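Local coordinates for StiE protein (Stigmatella aurantiaca, PDB 6ECX), which probably takes part in polyketide synthesis, this fragment being its O-methyltransferase domain, which binds S-adenosylmethionine as methyl donor, at residues T119-G122 and K123-E126; Q145-S148 and A149-D152; F176-I179 and D180-T184; Q216-K219 and L220-N224. All coordinates share one frame; numbering follows the deposited sequence.

Contact 1: residues T119-G122 and K123-E126. With SAM (S-adenosylmethionine), chain B.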
loop_
_atom_site.group_PDB
_atom_site.type_symbol
_atom_site.label_atom_id
_atom_site.label_comp_id
_atom_site.label_asym_id
_atom_site.label_seq_id
_atom_site.Cartn_x
_atom_site.Cartn_y
_atom_site.Cartn_z
ATOM N N THR A 119 3.814 -11.633 6.644
ATOM C CA THR A 119 4.112 -11.768 5.226
ATOM C C THR A 119 4.089 -13.250 4.881
ATOM O O THR A 119 4.425 -14.094 5.711
ATOM C CB THR A 119 5.476 -11.157 4.860
ATOM O OG1 THR A 119 5.758 -11.382 3.470
ATOM C CG2 THR A 119 6.580 -11.778 5.701
ATOM N N ILE A 120 3.677 -13.572 3.651
ATOM C CA ILE A 120 3.674 -14.973 3.240
ATOM C C ILE A 120 5.022 -15.409 2.697
ATOM O O ILE A 120 5.249 -16.617 2.527
ATOM C CB ILE A 120 2.589 -15.272 2.186
ATOM C CG1 ILE A 120 2.775 -14.388 0.954
ATOM C CG2 ILE A 120 1.202 -15.126 2.789
ATOM C CD1 ILE A 120 1.731 -14.625 -0.114
ATOM N N SER A 121 5.928 -14.471 2.427
ATOM C CA SER A 121 7.255 -14.818 1.930
ATOM C C SER A 121 8.172 -15.189 3.089
ATOM O O SER A 121 8.433 -14.361 3.974
ATOM C CB SER A 121 7.839 -13.648 1.143
ATOM O OG SER A 121 9.216 -13.862 0.877
ATOM N N GLY A 122 8.666 -16.433 3.080
ATOM C CA GLY A 122 9.678 -16.828 4.049
ATOM C C GLY A 122 10.920 -15.958 3.983
ATOM O O GLY A 122 11.485 -15.585 5.016
ATOM N N LYS A 123 11.366 -15.627 2.768
ATOM C CA LYS A 123 12.548 -14.785 2.613
ATOM C C LYS A 123 12.319 -13.421 3.250
ATOM O O LYS A 123 13.162 -12.923 4.006
ATOM C CB LYS A 123 12.901 -14.636 1.129
ATOM C CG LYS A 123 14.219 -13.913 0.849
ATOM C CD LYS A 123 14.292 -13.395 -0.594
ATOM C CE LYS A 123 14.282 -14.522 -1.631
ATOM N NZ LYS A 123 14.103 -14.003 -3.021
ATOM N N GLN A 124 11.168 -12.813 2.967
ATOM C CA GLN A 124 10.850 -11.515 3.557
ATOM C C GLN A 124 10.796 -11.584 5.078
ATOM O O GLN A 124 11.234 -10.649 5.756
ATOM C CB GLN A 124 9.533 -10.999 2.994
ATOM C CG GLN A 124 9.618 -10.574 1.528
ATOM C CD GLN A 124 8.325 -9.941 1.018
ATOM O OE1 GLN A 124 7.311 -9.914 1.719
ATOM N NE2 GLN A 124 8.360 -9.437 -0.211
ATOM N N ALA A 125 10.269 -12.677 5.635
ATOM C CA ALA A 125 10.186 -12.802 7.090
ATOM C C ALA A 125 11.576 -12.802 7.725
ATOM O O ALA A 125 11.828 -12.103 8.715
ATOM C CB ALA A 125 9.433 -14.080 7.461
ATOM N N GLU A 126 12.490 -13.599 7.174
ATOM C CA GLU A 126 13.868 -13.618 7.665
ATOM C C GLU A 126 14.483 -12.227 7.628
ATOM O O GLU A 126 15.124 -11.792 8.591
ATOM C CB GLU A 126 14.711 -14.591 6.835
ATOM C CG GLU A 126 14.270 -16.016 6.938
ATOM C CD GLU A 126 15.009 -16.913 5.959
ATOM O OE1 GLU A 126 15.919 -16.412 5.260
ATOM O OE2 GLU A 126 14.683 -18.115 5.903
HETATM N N SAM B . 3.594 -3.109 2.461
HETATM C CA SAM B . 4.975 -3.319 2.047
HETATM C C SAM B . 5.570 -2.040 1.472
HETATM O O SAM B . 4.822 -1.108 1.190
HETATM O OXT SAM B . 6.782 -1.900 1.284
HETATM C CB SAM B . 5.050 -4.442 1.027
HETATM C CG SAM B . 4.084 -4.303 -0.142
HETATM S SD SAM B . 4.416 -5.584 -1.381
HETATM C CE SAM B . 3.927 -4.726 -2.900
HETATM C "C5'" SAM B . 3.115 -6.801 -1.054
HETATM C "C4'" SAM B . 3.335 -7.564 0.254
HETATM O "O4'" SAM B . 2.183 -8.292 0.655
HETATM C "C3'" SAM B . 4.468 -8.584 0.230
HETATM O "O3'" SAM B . 5.201 -8.378 1.425
HETATM C "C2'" SAM B . 3.777 -9.939 0.305
HETATM O "O2'" SAM B . 4.524 -10.939 0.970
HETATM C "C1'" SAM B . 2.545 -9.578 1.122
HETATM N N9 SAM B . 1.394 -10.494 0.999
HETATM C C8 SAM B . 0.751 -10.844 -0.164
HETATM N N7 SAM B . -0.280 -11.671 0.148
HETATM C C5 SAM B . -0.303 -11.864 1.486
HETATM C C6 SAM B . -1.126 -12.601 2.318
HETATM N N6 SAM B . -2.136 -13.317 1.825
HETATM N N1 SAM B . -0.904 -12.599 3.686
HETATM C C2 SAM B . 0.125 -11.859 4.222
HETATM N N3 SAM B . 0.936 -11.126 3.383
HETATM C C4 SAM B . 0.739 -11.125 2.037
#
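S121 and Q124 meet at the N-cap of helix 122-134, the helix that follows strand 114-119 in the Rossmann-like methyltransferase fold. The S121 hydroxyl closes the first turn by taking the backbone N-H of Q124, with OG 3.0 Å from N and a nearly straight bond (170°). It can do so because OG is turned anti to the backbone N (chi1 169°), which swings it over the start of the helix. S121 CB itself lies against CB and CG of Q124, and OG against CG, so the cap is also a small packing contact. G122 opens the regular winding: its carbonyl O receives E126 N at 3.1 Å, one residue after the S121 carbonyl has received A125 N.

Beyond CG the Q124 chain is extended, and it carries the amide alongside S121 to the ribose of S-adenosylmethionine. There OE1 is a shared acceptor. It takes the ligand hydroxyl O3' at 2.6 Å and, less closely, O2' at 3.1 Å, while T119 OG1 donates to it as well. T119 is itself held by an ST turn, in which OG1 accepts S121 N at 3.3 Å. The Q124 side chain also touches L38 and H99, and L38 N binds the ligand.

I120 lies over one face of the adenine, with its two methyl groups, CG2 and CD1, above the ring. CD1 comes within 3.6 Å of ligand N7, and CG2 lies 3.4 Å from ligand N1.

Contact 2: residues Q145-S148 and A149-D152. With SAM (S-adenosylmethionine), chain B.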
loop_
_atom_site.group_PDB
_atom_site.type_symbol
_atom_site.label_atom_id
_atom_site.label_comp_id
_atom_site.label_asym_id
_atom_site.label_seq_id
_atom_site.Cartn_x
_atom_site.Cartn_y
_atom_site.Cartn_z
ATOM N N GLN A 145 5.612 -15.380 9.294
ATOM C CA GLN A 145 5.294 -15.880 7.961
ATOM C C GLN A 145 3.915 -16.512 8.057
ATOM O O GLN A 145 3.764 -17.689 8.381
ATOM C CB GLN A 145 6.343 -16.882 7.475
ATOM C CG GLN A 145 6.203 -17.225 5.990
ATOM C CD GLN A 145 7.005 -18.452 5.593
ATOM O OE1 GLN A 145 7.643 -19.087 6.432
ATOM N NE2 GLN A 145 6.979 -18.787 4.311
ATOM N N ARG A 146 2.881 -15.707 7.801
ATOM C CA ARG A 146 1.505 -16.157 7.943
ATOM C C ARG A 146 0.656 -15.476 6.878
ATOM O O ARG A 146 1.048 -14.462 6.293
ATOM C CB ARG A 146 0.950 -15.880 9.357
ATOM C CG ARG A 146 1.745 -16.556 10.479
ATOM C CD ARG A 146 0.865 -17.252 11.490
ATOM N NE ARG A 146 0.524 -16.371 12.593
ATOM C CZ ARG A 146 0.884 -16.569 13.856
ATOM N NH1 ARG A 146 1.585 -17.636 14.193
ATOM N NH2 ARG A 146 0.517 -15.701 14.789
ATOM N N ASP A 147 -0.504 -16.068 6.614
ATOM C CA ASP A 147 -1.399 -15.631 5.549
ATOM C C ASP A 147 -2.546 -14.848 6.170
ATOM O O ASP A 147 -3.347 -15.408 6.924
ATOM C CB ASP A 147 -1.922 -16.837 4.760
ATOM C CG ASP A 147 -2.796 -16.440 3.568
ATOM O OD1 ASP A 147 -3.474 -15.384 3.605
ATOM O OD2 ASP A 147 -2.805 -17.208 2.581
ATOM N N SER A 148 -2.630 -13.559 5.822
ATOM C CA SER A 148 -3.566 -12.629 6.449
ATOM C C SER A 148 -5.028 -12.950 6.149
ATOM O O SER A 148 -5.912 -12.423 6.832
ATOM C CB SER A 148 -3.240 -11.202 6.004
ATOM O OG SER A 148 -1.942 -10.815 6.430
ATOM N N ALA A 149 -5.309 -13.774 5.142
ATOM C CA ALA A 149 -6.652 -14.290 4.922
ATOM C C ALA A 149 -6.913 -15.620 5.624
ATOM O O ALA A 149 -8.079 -15.999 5.779
ATOM C CB ALA A 149 -6.925 -14.469 3.422
ATOM N N LYS A 150 -5.874 -16.338 6.051
ATOM C CA LYS A 150 -6.059 -17.663 6.639
ATOM C C LYS A 150 -5.675 -17.740 8.108
ATOM O O LYS A 150 -6.157 -18.637 8.804
ATOM C CB LYS A 150 -5.234 -18.721 5.887
ATOM C CG LYS A 150 -5.470 -18.796 4.404
ATOM C CD LYS A 150 -4.585 -19.879 3.787
ATOM C CE LYS A 150 -4.914 -20.097 2.323
ATOM N NZ LYS A 150 -4.804 -18.833 1.545
ATOM N N ASP A 151 -4.802 -16.851 8.583
ATOM C CA ASP A 151 -4.262 -16.882 9.941
ATOM C C ASP A 151 -4.740 -15.651 10.698
ATOM O O ASP A 151 -4.481 -14.519 10.271
ATOM C CB ASP A 151 -2.736 -16.898 9.924
ATOM C CG ASP A 151 -2.171 -18.174 9.340
ATOM O OD1 ASP A 151 -2.582 -19.272 9.781
ATOM O OD2 ASP A 151 -1.317 -18.078 8.427
ATOM N N ASP A 152 -5.400 -15.870 11.834
ATOM C CA ASP A 152 -5.815 -14.751 12.670
ATOM C C ASP A 152 -4.621 -13.882 13.034
ATOM O O ASP A 152 -3.531 -14.384 13.328
ATOM C CB ASP A 152 -6.497 -15.254 13.940
ATOM C CG ASP A 152 -7.963 -15.560 13.726
ATOM O OD1 ASP A 152 -8.426 -15.452 12.570
ATOM O OD2 ASP A 152 -8.653 -15.896 14.710
HETATM N N SAM B . 3.594 -3.109 2.461
HETATM C CA SAM B . 4.975 -3.319 2.047
HETATM C C SAM B . 5.570 -2.040 1.472
HETATM O O SAM B . 4.822 -1.108 1.190
HETATM O OXT SAM B . 6.782 -1.900 1.284
HETATM C CB SAM B . 5.050 -4.442 1.027
HETATM C CG SAM B . 4.084 -4.303 -0.142
HETATM S SD SAM B . 4.416 -5.584 -1.381
HETATM C CE SAM B . 3.927 -4.726 -2.900
HETATM C "C5'" SAM B . 3.115 -6.801 -1.054
HETATM C "C4'" SAM B . 3.335 -7.564 0.254
HETATM O "O4'" SAM B . 2.183 -8.292 0.655
HETATM C "C3'" SAM B . 4.468 -8.584 0.230
HETATM O "O3'" SAM B . 5.201 -8.378 1.425
HETATM C "C2'" SAM B . 3.777 -9.939 0.305
HETATM O "O2'" SAM B . 4.524 -10.939 0.970
HETATM C "C1'" SAM B . 2.545 -9.578 1.122
HETATM N N9 SAM B . 1.394 -10.494 0.999
HETATM C C8 SAM B . 0.751 -10.844 -0.164
HETATM N N7 SAM B . -0.280 -11.671 0.148
HETATM C C5 SAM B . -0.303 -11.864 1.486
HETATM C C6 SAM B . -1.126 -12.601 2.318
HETATM N N6 SAM B . -2.136 -13.317 1.825
HETATM N N1 SAM B . -0.904 -12.599 3.686
HETATM C C2 SAM B . 0.125 -11.859 4.222
HETATM N N3 SAM B . 0.936 -11.126 3.383
HETATM C C4 SAM B . 0.739 -11.125 2.037
#
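The adenine end of the S-adenosylmethionine pocket is built on a tight turn after strand 141-145, where D147 meets A149, K150 and D151. Both carboxylate oxygens, the N-H and the carbonyl of D147 take part. With CG anti to the backbone N (chi1 -176°), the carboxylate reaches forward over the turn, and OD1 accepts A149 N at 2.9 Å, closing an Asx turn. The same oxygen takes the exocyclic amine N6 of the ligand at 3.0 Å. OD2 forms a salt bridge with K150 NZ at 2.8 Å; the ammonium lies above the carboxylate plane, placed there by a bend at the last torsion of an otherwise extended lysine.

The D147 backbone is gripped as well. Its carbonyl O accepts two N-H groups, D151 N at 2.6 Å almost in line with the C=O and K150 N at 2.8 Å from well above the carbonyl plane. D151 answers with its side chain: OD2 uses its anti lone pair to receive D147 N, in a bond of 170°. Beside that oxygen passes the aliphatic part of R146, CB lying 3.3 Å from D151 OD2, while R146 NE turns to Y118 OH.

S148 supplies a second polar contact with the adenine, its N donating to ligand N1 at 2.9 Å and its hydroxyl held by F95 O. An acceptor facing N6 next to a donor facing N1 matches the hydrogen-bonding edge of adenine, and the ammonium of K150 probably helps to keep the D147 carboxylate negatively charged in this role.

Contact 3: residues F176-I179 and D180-T184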
loop_
_atom_site.group_PDB
_atom_site.type_symbol
_atom_site.label_atom_id
_atom_site.label_comp_id
_atom_site.label_asym_id
_atom_site.label_seq_id
_atom_site.Cartn_x
_atom_site.Cartn_y
_atom_site.Cartn_z
ATOM N N PHE A 176 -10.930 -9.233 5.404
ATOM C CA PHE A 176 -11.555 -8.118 6.116
ATOM C C PHE A 176 -12.290 -8.578 7.370
ATOM O O PHE A 176 -12.424 -7.797 8.310
ATOM C CB PHE A 176 -12.454 -7.325 5.161
ATOM C CG PHE A 176 -11.681 -6.308 4.369
ATOM C CD1 PHE A 176 -11.011 -6.678 3.207
ATOM C CD2 PHE A 176 -11.521 -5.015 4.836
ATOM C CE1 PHE A 176 -10.251 -5.764 2.511
ATOM C CE2 PHE A 176 -10.748 -4.098 4.129
ATOM C CZ PHE A 176 -10.111 -4.475 2.977
ATOM N N SER A 177 -12.702 -9.843 7.434
ATOM C CA SER A 177 -13.168 -10.404 8.696
ATOM C C SER A 177 -12.036 -10.452 9.713
ATOM O O SER A 177 -12.215 -10.084 10.885
ATOM C CB SER A 177 -13.755 -11.800 8.451
ATOM O OG SER A 177 -13.903 -12.529 9.656
ATOM N N ASN A 178 -10.855 -10.903 9.277
ATOM C CA ASN A 178 -9.681 -10.908 10.152
ATOM C C ASN A 178 -9.341 -9.497 10.638
ATOM O O ASN A 178 -8.973 -9.298 11.801
ATOM C CB ASN A 178 -8.497 -11.517 9.396
ATOM C CG ASN A 178 -7.393 -12.008 10.317
ATOM O OD1 ASN A 178 -7.513 -11.969 11.549
ATOM N ND2 ASN A 178 -6.308 -12.498 9.714
ATOM N N ILE A 179 -9.440 -8.504 9.759
ATOM C CA ILE A 179 -9.170 -7.130 10.178
ATOM C C ILE A 179 -10.183 -6.694 11.234
ATOM O O ILE A 179 -9.820 -6.204 12.315
ATOM C CB ILE A 179 -9.186 -6.180 8.962
ATOM C CG1 ILE A 179 -7.975 -6.449 8.053
ATOM C CG2 ILE A 179 -9.197 -4.717 9.445
ATOM C CD1 ILE A 179 -8.033 -5.747 6.698
ATOM N N ASP A 180 -11.469 -6.892 10.937
ATOM C CA ASP A 180 -12.548 -6.538 11.860
ATOM C C ASP A 180 -12.357 -7.191 13.231
ATOM O O ASP A 180 -12.357 -6.514 14.257
ATOM C CB ASP A 180 -13.892 -6.952 11.238
ATOM C CG ASP A 180 -15.082 -6.549 12.078
ATOM O OD1 ASP A 180 -14.897 -5.739 13.006
ATOM O OD2 ASP A 180 -16.195 -7.047 11.802
ATOM N N ARG A 181 -12.165 -8.504 13.266
ATOM C CA ARG A 181 -12.127 -9.198 14.549
ATOM C C ARG A 181 -10.923 -8.808 15.399
ATOM O O ARG A 181 -10.905 -9.107 16.605
ATOM C CB ARG A 181 -12.157 -10.716 14.311
ATOM C CG ARG A 181 -13.501 -11.173 13.745
ATOM C CD ARG A 181 -13.588 -12.685 13.474
ATOM N NE ARG A 181 -12.736 -13.103 12.363
ATOM C CZ ARG A 181 -11.589 -13.745 12.517
ATOM N NH1 ARG A 181 -11.169 -14.061 13.735
ATOM N NH2 ARG A 181 -10.870 -14.088 11.457
ATOM N N HIS A 182 -9.922 -8.156 14.813
ATOM C CA HIS A 182 -8.717 -7.787 15.557
ATOM C C HIS A 182 -8.470 -6.285 15.575
ATOM O O HIS A 182 -7.352 -5.843 15.849
ATOM C CB HIS A 182 -7.511 -8.539 14.994
ATOM C CG HIS A 182 -7.638 -10.009 15.153
ATOM N ND1 HIS A 182 -8.333 -10.791 14.256
ATOM C CD2 HIS A 182 -7.226 -10.838 16.141
ATOM C CE1 HIS A 182 -8.318 -12.048 14.671
ATOM N NE2 HIS A 182 -7.653 -12.101 15.810
ATOM N N LEU A 183 -9.490 -5.484 15.305
ATOM C CA LEU A 183 -9.382 -4.039 15.403
ATOM C C LEU A 183 -10.255 -3.585 16.567
ATOM O O LEU A 183 -11.437 -3.950 16.625
ATOM C CB LEU A 183 -9.837 -3.405 14.084
ATOM C CG LEU A 183 -9.595 -1.943 13.760
ATOM C CD1 LEU A 183 -8.134 -1.572 14.024
ATOM C CD2 LEU A 183 -9.971 -1.710 12.291
ATOM N N THR A 184 -9.686 -2.812 17.499
ATOM C CA THR A 184 -10.527 -2.212 18.537
ATOM C C THR A 184 -11.576 -1.298 17.902
ATOM O O THR A 184 -11.359 -0.721 16.834
ATOM C CB THR A 184 -9.690 -1.410 19.554
ATOM O OG1 THR A 184 -8.992 -0.331 18.905
ATOM C CG2 THR A 184 -8.702 -2.292 20.215
#
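Side chains of R181 and H182 turn back onto S177 and N178 in a local contact that finishes helix 172-181, just ahead of strand 183-184. The R181 guanidinium meets the S177 hydroxyl edge-on: NE donates to OG over 3.0 Å, nearly straight at 172° and within the guanidinium plane. A bend at chi3 (-69°) turns the arginine back along the helix to reach it. The outer end of the group has a second partner, D152, through a salt bridge from NH2.

H182 ends the helix differently. Its ring largely replaces its own backbone N-H as the donor to N178 O, with ND1 giving a hydrogen bond at 2.9 Å, on a lone pair of that carbonyl and close to the ring plane. The backbone N of H182 turns instead mainly to I179 O, at 3.2 Å, and meets N178 O only weakly. The N178 amide stands close by, OD1 3.1 Å from H182 ND1 but badly angled for a bond, its plane 79° from the imidazole; OD1 accepts F153 N instead, and ND2 donates to the carbonyls of S148 and D151.

I179 CG2 packs on L183 CD2 at 4.2 Å. The D180 carboxylate leads away to H225 and K292. Helix 172-181 joins the parallel strands 157-163 and 187-196, so this termination belongs to a beta-alpha-beta crossover of the Rossmann-like methyltransferase fold.

Contact 4: residues Q216-K219 and L220-N224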
loop_
_atom_site.group_PDB
_atom_site.type_symbol
_atom_site.label_atom_id
_atom_site.label_comp_id
_atom_site.label_asym_id
_atom_site.label_seq_id
_atom_site.Cartn_x
_atom_site.Cartn_y
_atom_site.Cartn_z
ATOM N N GLN A 216 -17.548 -2.879 -4.724
ATOM C CA GLN A 216 -16.965 -4.091 -4.166
ATOM C C GLN A 216 -16.165 -3.789 -2.912
ATOM O O GLN A 216 -16.322 -4.479 -1.899
ATOM C CB GLN A 216 -16.108 -4.782 -5.218
ATOM C CG GLN A 216 -16.945 -5.540 -6.217
ATOM C CD GLN A 216 -16.097 -6.127 -7.317
ATOM O OE1 GLN A 216 -15.221 -5.455 -7.855
ATOM N NE2 GLN A 216 -16.343 -7.390 -7.650
ATOM N N TRP A 217 -15.322 -2.748 -2.943
ATOM C CA TRP A 217 -14.664 -2.296 -1.715
ATOM C C TRP A 217 -15.686 -1.948 -0.637
ATOM O O TRP A 217 -15.506 -2.291 0.535
ATOM C CB TRP A 217 -13.784 -1.070 -1.969
ATOM C CG TRP A 217 -12.466 -1.328 -2.679
ATOM C CD1 TRP A 217 -12.086 -0.841 -3.895
ATOM C CD2 TRP A 217 -11.358 -2.105 -2.199
ATOM N NE1 TRP A 217 -10.813 -1.268 -4.209
ATOM C CE2 TRP A 217 -10.348 -2.051 -3.191
ATOM C CE3 TRP A 217 -11.124 -2.851 -1.040
ATOM C CZ2 TRP A 217 -9.124 -2.713 -3.054
ATOM C CZ3 TRP A 217 -9.901 -3.508 -0.902
ATOM C CH2 TRP A 217 -8.919 -3.433 -1.906
ATOM N N ASN A 218 -16.736 -1.213 -1.015
ATOM C CA ASN A 218 -17.783 -0.834 -0.070
ATOM C C ASN A 218 -18.402 -2.061 0.599
ATOM O O ASN A 218 -18.599 -2.079 1.818
ATOM C CB ASN A 218 -18.856 -0.000 -0.790
ATOM C CG ASN A 218 -19.794 0.691 0.188
ATOM O OD1 ASN A 218 -19.673 0.474 1.386
ATOM N ND2 ASN A 218 -20.710 1.525 -0.314
ATOM N N LYS A 219 -18.707 -3.105 -0.175
ATOM C CA LYS A 219 -19.286 -4.301 0.428
ATOM C C LYS A 219 -18.338 -4.910 1.456
ATOM O O LYS A 219 -18.765 -5.314 2.548
ATOM C CB LYS A 219 -19.631 -5.309 -0.674
ATOM C CG LYS A 219 -20.589 -6.412 -0.242
ATOM C CD LYS A 219 -21.103 -7.176 -1.458
ATOM C CE LYS A 219 -21.986 -8.344 -1.055
ATOM N NZ LYS A 219 -23.157 -7.891 -0.252
ATOM N N LEU A 220 -17.039 -4.947 1.139
ATOM C CA LEU A 220 -16.056 -5.472 2.081
ATOM C C LEU A 220 -16.016 -4.649 3.357
ATOM O O LEU A 220 -15.955 -5.206 4.461
ATOM C CB LEU A 220 -14.665 -5.494 1.447
ATOM C CG LEU A 220 -14.451 -6.549 0.355
ATOM C CD1 LEU A 220 -13.126 -6.293 -0.337
ATOM C CD2 LEU A 220 -14.484 -7.930 0.977
ATOM N N PHE A 221 -15.967 -3.321 3.226
ATOM C CA PHE A 221 -15.917 -2.482 4.429
ATOM C C PHE A 221 -17.195 -2.643 5.241
ATOM O O PHE A 221 -17.152 -2.907 6.441
ATOM C CB PHE A 221 -15.730 -0.999 4.070
ATOM C CG PHE A 221 -14.402 -0.662 3.420
ATOM C CD1 PHE A 221 -13.380 -1.600 3.340
ATOM C CD2 PHE A 221 -14.199 0.600 2.862
ATOM C CE1 PHE A 221 -12.164 -1.276 2.725
ATOM C CE2 PHE A 221 -12.999 0.933 2.247
ATOM C CZ PHE A 221 -11.975 -0.005 2.170
ATOM N N SER A 222 -18.348 -2.506 4.585
ATOM C CA SER A 222 -19.619 -2.373 5.308
ATOM C C SER A 222 -20.062 -3.672 5.961
ATOM O O SER A 222 -20.778 -3.633 6.967
ATOM C CB SER A 222 -20.727 -1.907 4.361
ATOM O OG SER A 222 -20.307 -0.787 3.607
ATOM N N SER A 223 -19.723 -4.817 5.358
ATOM C CA SER A 223 -19.978 -6.140 5.929
ATOM C C SER A 223 -19.062 -6.454 7.099
ATOM O O SER A 223 -19.272 -7.463 7.784
ATOM C CB SER A 223 -19.788 -7.237 4.869
ATOM O OG SER A 223 -20.533 -6.913 3.716
ATOM N N ASN A 224 -18.031 -5.644 7.318
ATOM C CA ASN A 224 -17.048 -5.924 8.351
ATOM C C ASN A 224 -16.830 -4.709 9.259
ATOM O O ASN A 224 -15.728 -4.478 9.755
ATOM C CB ASN A 224 -15.757 -6.421 7.698
ATOM C CG ASN A 224 -15.949 -7.799 7.065
ATOM O OD1 ASN A 224 -16.006 -8.788 7.782
ATOM N ND2 ASN A 224 -16.102 -7.862 5.738
#
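W217, L220 and F221 form the inward face of helix 214-222, which links strands 187-196 and 226-233 of the Rossmann-like sheet. The six-membered part of the indole carries the apolar contact: W217 CE3 lies 4.0 Å from L220 CD1, the two side chains crossing at a slant, and 4.2 Å from F221 CE1. The phenyl ring of F221 folds back over the preceding turn, so that the W217 carbonyl O sits over one of its faces, offset toward the rim. That carbonyl still receives F221 N at 2.9 Å in an ordinary helical bond.

On another side of the helix the serines bind back to the main chain. S222 OG, turned beside its own backbone N (chi1 -49°), donates to N218 O at 2.8 Å from above the carbonyl plane, while S222 N approaches the same oxygen nearly in line. N218 OD1 also lies 2.6 Å from S222 OG. S223 repeats the scheme on K219 O: OG at 2.7 Å and N at 3.0 Å arrive from opposite faces of the carbonyl plane. The carbonyls of N218 and K219 thus have two donors each.

Farther out, F194 O receives the indole NE1, and F210 meets the W217 ring edge-to-face. Helix 298-309 lies against N218 and S222, with N218 ND2 bonded to F302 O and OD1 to N305. L220 rests against helix 172-181. N224 ND2 donates to a lone pair of L220 O at 3.0 Å, exactly in the plane of its own amide.

How the contacts relate
The four contacts follow one another along the chain without nesting or crossing, each spanning a continuous stretch: a helix start, a loop turn, and the C-terminal parts of two helices. Contact 1 starts the helix after strand 114-119, and contact 2 shapes the loop after the neighbouring edge strand 141-145; Q145 NE2 reaches I120 O between them, and both face S-adenosylmethionine. Contact 3, at the end of helix 172-181, supports the contact 2 loop, where D152 also packs on H182, giving the cofactor turn a second layer. Contact 4 lies beyond it, touching contact 3 where F176 packs on F221 and N224 approaches S177 and D180. Together they lead from the cofactor pocket to the far half of the sheet.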